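Local coordinates for uncharacterized conserved protein (Sinorhizobium meliloti, PDB 4EZB) that is of unknown function but probably acts as an oxidoreductase, pairing a Rossmann-like domain, consistent with dinucleotide binding, with a helical C-terminal domain, at residues E144-A149 / S193-R198; I160-R165 / L181-E186; H288-D293 / P307-R312. All blocks are in the same frame, centred on the assembly; numbering follows the deposited sequence.

In the fold
The chain first lays down most of its mixed sheet, and contact 1 opens on strand 141-147. The next strand, 159-163, runs antiparallel beside it; contact 2 then closes a short loop through helix 167-175 by pairing 160-165 with 181-186. Contact 1 closes only afterwards, on helix 190-218, so contact 2 is nested within its loop. Their centres lie about 10 Å apart, and they touch directly through backbone pairing of strands 141-147 and 159-163. Contact 3 follows in series, closing the loop between helices 275-291 and 301-312. Its centre is about 30 Å from that of contact 1 and about 40 Å from that of contact 2, in the helical part of the chain.

Contact 1 of 3, residues E144-A149 / S193-R198; sequences EGAVMA and SLKMIR
With CG anti to the backbone N (chi1 172°) and every later torsion near 180°, Lys195 reaches straight from its helix to the end of the strand carrying Val147. Met148, a selenomethionine, does the reverse: bends at chi2 and chi3 fold its chain back toward the helix. The evidence for a directed polar link is the hydrogen bond from Lys195 NZ to Val147 O, 2.7 Å long; the C=O...N angle of 166° places the ammonium almost straight out from the carbonyl. The aliphatic part of the lysine is flanked on its way. Met148 SE lies 3.7 Å from Lys195 CB, the two chains running alongside each other with their ends pointing opposite ways, and Ala146 CB is 4.1 Å from Lys195 CD. Farther along, Met148 CE lies 3.8 Å from Arg198 NH1 and also touches Arg198 CD, coming at the guanidinium obliquely. The contact thus fastens the start of helix 190-218 to the end of strand 141-147. Glu144 adds hydrogen bonds to the backbone N atoms of Ala191 and Ser192, Met148 also packs on Leu161 of strand 159-163, and Ile225 of the second subunit packs on Leu194 and Ile197.

Contact 2 of 3, residues I160-R165 / L181-E186; sequences ILVAGR and LEAVGE
Backbone hydrogen bonds between Ile160-Gly164 and Glu182-Gly185 define a parallel pairing. Glu182 N donates to Ile160 O (2.9 Å), Val162 N to Glu182 O (3.0 Å) and Val184 N to Val162 O (2.9 Å), so Val162 and Glu182 each use both N and O. The bonds to Ile160 O and Val162 O arrive nearly in line with the carbonyl, whereas the one to Glu182 O is tilted 32° from its plane. After the Val162/Ala183 pair the register slips by one residue at Val184, as Gly164 N bonds to Gly185 O, 3.1 Å away.

Apolar contacts occupy both faces. Beside Ile160 and Val162, Leu181 lies along the isoleucine, pointing the same way, and its CD2 meets Val162 CG1 at 3.9 Å. Replacing Leu181 with alanine is likely to open a gap between Val162 and helix 167-175, where Ala171 and Leu174 pack on the leucine. On the face of Leu161, CD2 touches Glu182 CG at 3.3 Å, a close approach, and Val184 CG1 at 3.7 Å, the valine standing roughly perpendicular to the leucine. Glu182 CG sits between its own backbone N and carbonyl carbon (chi1 45°), which sets the chain alongside Leu161.

With helix 167-175 connecting the two parallel strands, this is a beta-alpha-beta unit at the edge of the Rossmann-type sheet.

Contact 3 of 3, residues H288-D293 / P307-R312; sequences HAAMKD and PVLARR
Arg312 and Ala290 make the closest approach: Arg312 NH1 donates to Ala290 O at 2.8 Å, with an N-H...O angle of 152°. The oxygen lies in the guanidinium plane, at its edge, yet the donor stands 44° out of the carbonyl plane, so the nitrogen comes from above the C=O group. A bend at chi2 (97°) curls the arginine chain around this oxygen, bringing CG to 3.2 Å from Ala290 O as well. At the root of the same side chain, Arg312 CB rests 3.8 Å from Ala290 CB. The CA atoms of Ala290 and Arg312 are 5.4 Å apart, a close backbone approach at which the alanine has only a methyl group to place.

An apolar group adjoins this pair. Leu309 CD2 sits 4.1 Å from Ala290 CB and 3.8 Å from CG of Met291, a selenomethionine whose chain crosses the leucine obliquely. Val308 CG1 also approaches Met291 CG, at 4.3 Å. Together these contacts set one side of helix 301-312 against the last turn of helix 275-291.

The next layer consists of the helix ends and their surroundings. Lys292 is the first residue to leave helical geometry, so the carbonyl gripped by Arg312 belongs to the C-terminal turn, and the hydrogen bond gives that oxygen a side-chain donor from the facing helix. Gln294, in the connecting loop, packs on both Val308 and Arg312.

Farther out, Met291 packs on Thr249 and Phe250 of helix 238-268, while Leu309 touches Ser214 of helix 190-218. The pair of C-terminal helices is thereby packed against the two long helices of the helical domain.

Contact 1 of 3, residues E144-A149 / S193-R198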
loop_
_atom_site.group_PDB
_atom_site.type_symbol
_atom_site.label_atom_id
_atom_site.label_comp_id
_atom_site.label_asym_id
_atom_site.label_seq_id
_atom_site.Cartn_x
_atom_site.Cartn_y
_atom_site.Cartn_z
ATOM N N GLU A 144 -1.887 12.915 -26.953
ATOM C CA GLU A 144 -2.741 12.541 -25.839
ATOM C C GLU A 144 -2.406 13.362 -24.602
ATOM O O GLU A 144 -1.254 13.405 -24.197
ATOM C CB GLU A 144 -2.553 11.055 -25.555
ATOM C CG GLU A 144 -3.248 10.655 -24.263
ATOM C CD GLU A 144 -2.360 9.882 -23.332
ATOM O OE1 GLU A 144 -2.900 9.332 -22.364
ATOM O OE2 GLU A 144 -1.144 9.810 -23.564
ATOM N N GLY A 145 -3.397 14.009 -23.993
ATOM C CA GLY A 145 -3.150 14.728 -22.742
ATOM C C GLY A 145 -3.896 14.166 -21.546
ATOM O O GLY A 145 -4.906 13.439 -21.683
ATOM N N ALA A 146 -3.415 14.514 -20.359
ATOM C CA ALA A 146 -4.083 14.128 -19.130
ATOM C C ALA A 146 -3.957 15.257 -18.126
ATOM O O ALA A 146 -2.853 15.712 -17.805
ATOM C CB ALA A 146 -3.506 12.833 -18.587
ATOM N N VAL A 147 -5.101 15.719 -17.654
ATOM C CA VAL A 147 -5.171 16.881 -16.781
ATOM C C VAL A 147 -4.947 16.385 -15.367
ATOM O O VAL A 147 -5.583 15.424 -14.954
ATOM C CB VAL A 147 -6.508 17.585 -16.937
ATOM C CG1 VAL A 147 -6.543 18.874 -16.110
ATOM C CG2 VAL A 147 -6.756 17.859 -18.426
HETATM N N MSE A 148 -4.010 17.018 -14.654
HETATM C CA MSE A 148 -3.483 16.446 -13.401
HETATM C C MSE A 148 -4.099 17.006 -12.146
HETATM O O MSE A 148 -3.820 16.528 -11.042
HETATM C CB MSE A 148 -1.967 16.659 -13.291
HETATM C CG MSE A 148 -1.187 15.909 -14.366
HETATM SE SE MSE A 148 -1.705 13.999 -14.393
HETATM C CE MSE A 148 -1.187 13.556 -12.535
ATOM N N ALA A 149 -4.916 18.034 -12.295
ATOM C CA ALA A 149 -5.591 18.647 -11.160
ATOM C C ALA A 149 -6.936 19.163 -11.628
ATOM O O ALA A 149 -7.181 19.259 -12.831
ATOM C CB ALA A 149 -4.748 19.795 -10.609
ATOM N N SER A 193 -1.704 6.854 -18.784
ATOM C CA SER A 193 -1.117 5.751 -18.043
ATOM C C SER A 193 -0.417 6.257 -16.798
ATOM O O SER A 193 -0.648 5.760 -15.716
ATOM C CB SER A 193 -0.149 4.972 -18.907
ATOM O OG SER A 193 -0.909 4.167 -19.797
ATOM N N LEU A 194 0.408 7.272 -16.967
ATOM C CA LEU A 194 1.123 7.894 -15.872
ATOM C C LEU A 194 0.181 8.467 -14.778
ATOM O O LEU A 194 0.405 8.250 -13.587
ATOM C CB LEU A 194 2.029 8.984 -16.441
ATOM C CG LEU A 194 2.995 9.710 -15.529
ATOM C CD1 LEU A 194 3.675 8.703 -14.642
ATOM C CD2 LEU A 194 4.041 10.413 -16.370
ATOM N N LYS A 195 -0.859 9.178 -15.197
ATOM C CA LYS A 195 -1.854 9.739 -14.284
ATOM C C LYS A 195 -2.535 8.632 -13.464
ATOM O O LYS A 195 -2.628 8.711 -12.234
ATOM C CB LYS A 195 -2.909 10.535 -15.070
ATOM C CG LYS A 195 -4.079 10.980 -14.208
ATOM C CD LYS A 195 -5.023 11.920 -14.933
ATOM C CE LYS A 195 -6.260 12.179 -14.085
ATOM N NZ LYS A 195 -7.158 13.199 -14.697
HETATM N N MSE A 196 -2.977 7.593 -14.161
HETATM C CA MSE A 196 -3.654 6.458 -13.548
HETATM C C MSE A 196 -2.787 5.646 -12.618
HETATM O O MSE A 196 -3.219 5.296 -11.511
HETATM C CB MSE A 196 -4.150 5.555 -14.658
HETATM C CG MSE A 196 -5.628 5.296 -14.439
HETATM SE SE MSE A 196 -6.735 6.674 -15.312
HETATM C CE MSE A 196 -6.015 6.564 -17.144
ATOM N N ILE A 197 -1.577 5.311 -13.052
ATOM C CA ILE A 197 -0.674 4.522 -12.208
ATOM C C ILE A 197 -0.244 5.273 -10.925
ATOM O O ILE A 197 -0.058 4.674 -9.862
ATOM C CB ILE A 197 0.521 4.001 -13.021
ATOM C CG1 ILE A 197 0.015 2.989 -14.066
ATOM C CG2 ILE A 197 1.547 3.308 -12.126
ATOM C CD1 ILE A 197 0.972 2.775 -15.228
ATOM N N ARG A 198 -0.102 6.585 -11.042
ATOM C CA ARG A 198 0.273 7.460 -9.944
ATOM C C ARG A 198 -0.762 7.329 -8.824
ATOM O O ARG A 198 -0.424 7.467 -7.649
ATOM C CB ARG A 198 0.316 8.902 -10.449
ATOM C CG ARG A 198 0.611 9.949 -9.395
ATOM C CD ARG A 198 0.553 11.365 -9.961
ATOM N NE ARG A 198 0.609 12.351 -8.881
ATOM C CZ ARG A 198 -0.446 12.997 -8.381
ATOM N NH1 ARG A 198 -1.667 12.798 -8.873
ATOM N NH2 ARG A 198 -0.275 13.865 -7.390
#

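Contact 2 of 3, residues I160-R165 / L181-E186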
loop_
_atom_site.group_PDB
_atom_site.type_symbol
_atom_site.label_atom_id
_atom_site.label_comp_id
_atom_site.label_asym_id
_atom_site.label_seq_id
_atom_site.Cartn_x
_atom_site.Cartn_y
_atom_site.Cartn_z
ATOM N N ILE A 160 -0.897 19.753 -17.117
ATOM C CA ILE A 160 -1.306 18.782 -18.141
ATOM C C ILE A 160 -0.096 17.942 -18.552
ATOM O O ILE A 160 0.976 18.481 -18.792
ATOM C CB ILE A 160 -1.962 19.490 -19.348
ATOM C CG1 ILE A 160 -3.294 20.103 -18.911
ATOM C CG2 ILE A 160 -2.184 18.512 -20.501
ATOM C CD1 ILE A 160 -3.932 21.086 -19.881
ATOM N N LEU A 161 -0.257 16.616 -18.569
ATOM C CA LEU A 161 0.727 15.744 -19.189
ATOM C C LEU A 161 0.316 15.444 -20.635
ATOM O O LEU A 161 -0.867 15.220 -20.909
ATOM C CB LEU A 161 0.868 14.456 -18.382
ATOM C CG LEU A 161 1.331 14.609 -16.900
ATOM C CD1 LEU A 161 1.604 13.258 -16.248
ATOM C CD2 LEU A 161 2.554 15.516 -16.749
ATOM N N VAL A 162 1.285 15.439 -21.543
ATOM C CA VAL A 162 1.050 15.090 -22.959
ATOM C C VAL A 162 2.026 14.011 -23.469
ATOM O O VAL A 162 3.180 13.916 -23.020
ATOM C CB VAL A 162 1.024 16.351 -23.866
ATOM C CG1 VAL A 162 -0.261 17.134 -23.641
ATOM C CG2 VAL A 162 2.216 17.265 -23.585
ATOM N N ALA A 163 1.559 13.170 -24.385
ATOM C CA ALA A 163 2.391 12.129 -24.977
ATOM C C ALA A 163 2.049 11.992 -26.459
ATOM O O ALA A 163 0.874 12.018 -26.824
ATOM C CB ALA A 163 2.120 10.803 -24.282
ATOM N N GLY A 164 3.060 11.782 -27.295
ATOM C CA GLY A 164 2.830 11.554 -28.734
ATOM C C GLY A 164 3.996 12.077 -29.541
ATOM O O GLY A 164 4.880 12.754 -28.990
ATOM N N ARG A 165 4.018 11.746 -30.835
ATOM C CA ARG A 165 5.054 12.229 -31.741
ATOM C C ARG A 165 5.305 13.725 -31.480
ATOM O O ARG A 165 6.439 14.126 -31.212
ATOM C CB ARG A 165 4.651 11.977 -33.203
ATOM C CG ARG A 165 5.765 11.481 -34.112
ATOM C CD ARG A 165 5.465 11.702 -35.597
ATOM N NE ARG A 165 4.232 11.047 -36.064
ATOM C CZ ARG A 165 4.177 10.009 -36.905
ATOM N NH1 ARG A 165 2.998 9.500 -37.257
ATOM N NH2 ARG A 165 5.290 9.475 -37.400
ATOM N N LEU A 181 2.187 22.566 -19.618
ATOM C CA LEU A 181 2.256 21.209 -20.147
ATOM C C LEU A 181 3.624 20.587 -19.959
ATOM O O LEU A 181 4.639 21.259 -20.130
ATOM C CB LEU A 181 1.971 21.240 -21.643
ATOM C CG LEU A 181 0.551 21.218 -22.170
ATOM C CD1 LEU A 181 -0.210 22.522 -21.921
ATOM C CD2 LEU A 181 0.628 20.916 -23.665
ATOM N N GLU A 182 3.667 19.304 -19.615
ATOM C CA GLU A 182 4.913 18.551 -19.801
ATOM C C GLU A 182 4.793 17.298 -20.665
ATOM O O GLU A 182 3.879 16.500 -20.515
ATOM C CB GLU A 182 5.661 18.280 -18.496
ATOM C CG GLU A 182 4.823 17.806 -17.341
ATOM C CD GLU A 182 5.681 17.531 -16.123
ATOM O OE1 GLU A 182 6.606 16.691 -16.224
ATOM O OE2 GLU A 182 5.434 18.163 -15.072
ATOM N N ALA A 183 5.711 17.177 -21.605
ATOM C CA ALA A 183 5.761 16.016 -22.473
ATOM C C ALA A 183 6.381 14.874 -21.689
ATOM O O ALA A 183 7.449 15.015 -21.114
ATOM C CB ALA A 183 6.566 16.314 -23.732
ATOM N N VAL A 184 5.691 13.739 -21.626
ATOM C CA VAL A 184 6.164 12.648 -20.782
ATOM C C VAL A 184 6.575 11.420 -21.586
ATOM O O VAL A 184 7.087 10.441 -21.021
ATOM C CB VAL A 184 5.149 12.293 -19.685
ATOM C CG1 VAL A 184 4.928 13.492 -18.782
ATOM C CG2 VAL A 184 3.819 11.868 -20.308
ATOM N N GLY A 185 6.376 11.483 -22.903
ATOM C CA GLY A 185 6.727 10.373 -23.782
ATOM C C GLY A 185 6.282 10.611 -25.208
ATOM O O GLY A 185 5.504 11.523 -25.479
ATOM N N GLU A 186 6.787 9.788 -26.118
ATOM C CA GLU A 186 6.488 9.926 -27.526
ATOM C C GLU A 186 5.336 9.016 -27.922
ATOM O O GLU A 186 4.825 9.073 -29.043
ATOM C CB GLU A 186 7.736 9.642 -28.363
ATOM C CG GLU A 186 8.857 10.637 -28.109
ATOM C CD GLU A 186 10.154 10.265 -28.816
ATOM O OE1 GLU A 186 10.101 9.614 -29.891
ATOM O OE2 GLU A 186 11.235 10.630 -28.298
#

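Contact 3 of 3, residues H288-D293 / P307-R312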
loop_
_atom_site.group_PDB
_atom_site.type_symbol
_atom_site.label_atom_id
_atom_site.label_comp_id
_atom_site.label_asym_id
_atom_site.label_seq_id
_atom_site.Cartn_x
_atom_site.Cartn_y
_atom_site.Cartn_z
ATOM N N HIS A 288 -15.354 5.232 3.143
ATOM C CA HIS A 288 -16.134 6.450 2.916
ATOM C C HIS A 288 -17.589 6.282 3.396
ATOM O O HIS A 288 -18.127 7.133 4.125
ATOM C CB HIS A 288 -16.111 6.827 1.438
ATOM C CG HIS A 288 -16.939 8.030 1.120
ATOM N ND1 HIS A 288 -16.478 9.320 1.301
ATOM C CD2 HIS A 288 -18.208 8.142 0.664
ATOM C CE1 HIS A 288 -17.423 10.175 0.957
ATOM N NE2 HIS A 288 -18.480 9.488 0.560
ATOM N N ALA A 289 -18.209 5.182 2.969
ATOM C CA ALA A 289 -19.566 4.804 3.395
ATOM C C ALA A 289 -19.630 4.683 4.919
ATOM O O ALA A 289 -20.503 5.270 5.570
ATOM C CB ALA A 289 -20.000 3.496 2.722
ATOM N N ALA A 290 -18.686 3.930 5.478
ATOM C CA ALA A 290 -18.597 3.714 6.910
ATOM C C ALA A 290 -18.584 5.019 7.709
ATOM O O ALA A 290 -19.187 5.096 8.783
ATOM C CB ALA A 290 -17.357 2.882 7.233
HETATM N N MSE A 291 -17.923 6.045 7.175
HETATM C CA MSE A 291 -17.754 7.303 7.916
HETATM C C MSE A 291 -18.852 8.341 7.760
HETATM O O MSE A 291 -18.932 9.262 8.572
HETATM C CB MSE A 291 -16.422 7.920 7.531
HETATM C CG MSE A 291 -15.279 7.089 8.120
HETATM SE SE MSE A 291 -13.581 8.089 7.909
HETATM C CE MSE A 291 -13.336 7.640 5.997
ATOM N N LYS A 292 -19.692 8.211 6.732
ATOM C CA LYS A 292 -20.791 9.160 6.481
ATOM C C LYS A 292 -21.807 9.152 7.627
ATOM O O LYS A 292 -22.135 8.084 8.148
ATOM C CB LYS A 292 -21.513 8.820 5.167
ATOM C CG LYS A 292 -20.915 9.421 3.892
ATOM C CD LYS A 292 -21.755 10.549 3.281
ATOM C CE LYS A 292 -23.224 10.159 3.059
ATOM N NZ LYS A 292 -24.018 11.087 2.198
ATOM N N ASP A 293 -22.294 10.339 8.010
ATOM C CA ASP A 293 -23.375 10.511 9.033
ATOM C C ASP A 293 -22.998 9.979 10.431
ATOM O O ASP A 293 -23.831 9.402 11.141
ATOM C CB ASP A 293 -24.710 9.901 8.554
ATOM C CG ASP A 293 -25.314 10.640 7.342
ATOM O OD1 ASP A 293 -25.984 11.684 7.528
ATOM O OD2 ASP A 293 -25.148 10.157 6.198
ATOM N N PRO A 307 -11.449 5.120 15.193
ATOM C CA PRO A 307 -12.444 4.400 16.022
ATOM C C PRO A 307 -13.775 4.221 15.307
ATOM O O PRO A 307 -14.474 3.214 15.502
ATOM C CB PRO A 307 -12.585 5.284 17.261
ATOM C CG PRO A 307 -11.262 5.973 17.349
ATOM C CD PRO A 307 -10.838 6.237 15.927
ATOM N N VAL A 308 -14.099 5.177 14.449
ATOM C CA VAL A 308 -15.325 5.083 13.697
ATOM C C VAL A 308 -15.233 3.944 12.680
ATOM O O VAL A 308 -16.126 3.088 12.651
ATOM C CB VAL A 308 -15.754 6.430 13.085
ATOM C CG1 VAL A 308 -16.855 6.217 12.054
ATOM C CG2 VAL A 308 -16.231 7.363 14.189
ATOM N N LEU A 309 -14.159 3.924 11.884
ATOM C CA LEU A 309 -13.883 2.842 10.935
ATOM C C LEU A 309 -13.792 1.477 11.610
ATOM O O LEU A 309 -14.349 0.494 11.106
ATOM C CB LEU A 309 -12.549 3.077 10.226
ATOM C CG LEU A 309 -12.471 4.098 9.107
ATOM C CD1 LEU A 309 -11.034 4.172 8.608
ATOM C CD2 LEU A 309 -13.437 3.713 7.987
ATOM N N ALA A 310 -13.049 1.411 12.719
ATOM C CA ALA A 310 -12.923 0.170 13.492
ATOM C C ALA A 310 -14.318 -0.428 13.771
ATOM O O ALA A 310 -14.586 -1.590 13.441
ATOM C CB ALA A 310 -12.171 0.415 14.792
ATOM N N ARG A 311 -15.198 0.390 14.336
ATOM C CA ARG A 311 -16.560 -0.030 14.663
ATOM C C ARG A 311 -17.437 -0.228 13.435
ATOM O O ARG A 311 -18.124 -1.239 13.316
ATOM C CB ARG A 311 -17.201 0.962 15.631
ATOM C CG ARG A 311 -17.398 0.434 17.052
ATOM C CD ARG A 311 -16.290 -0.505 17.534
ATOM N NE ARG A 311 -15.086 0.195 17.990
ATOM C CZ ARG A 311 -13.996 -0.414 18.446
ATOM N NH1 ARG A 311 -12.954 0.307 18.843
ATOM N NH2 ARG A 311 -13.949 -1.744 18.508
ATOM N N ARG A 312 -17.386 0.722 12.511
ATOM C CA ARG A 312 -18.317 0.725 11.392
ATOM C C ARG A 312 -17.984 -0.271 10.289
ATOM O O ARG A 312 -18.909 -0.799 9.658
ATOM C CB ARG A 312 -18.488 2.120 10.809
ATOM C CG ARG A 312 -19.866 2.325 10.218
ATOM C CD ARG A 312 -20.808 3.018 11.183
ATOM N NE ARG A 312 -22.187 2.965 10.698
ATOM C CZ ARG A 312 -22.642 3.574 9.603
ATOM N NH1 ARG A 312 -21.843 4.299 8.828
ATOM N NH2 ARG A 312 -23.917 3.453 9.276
#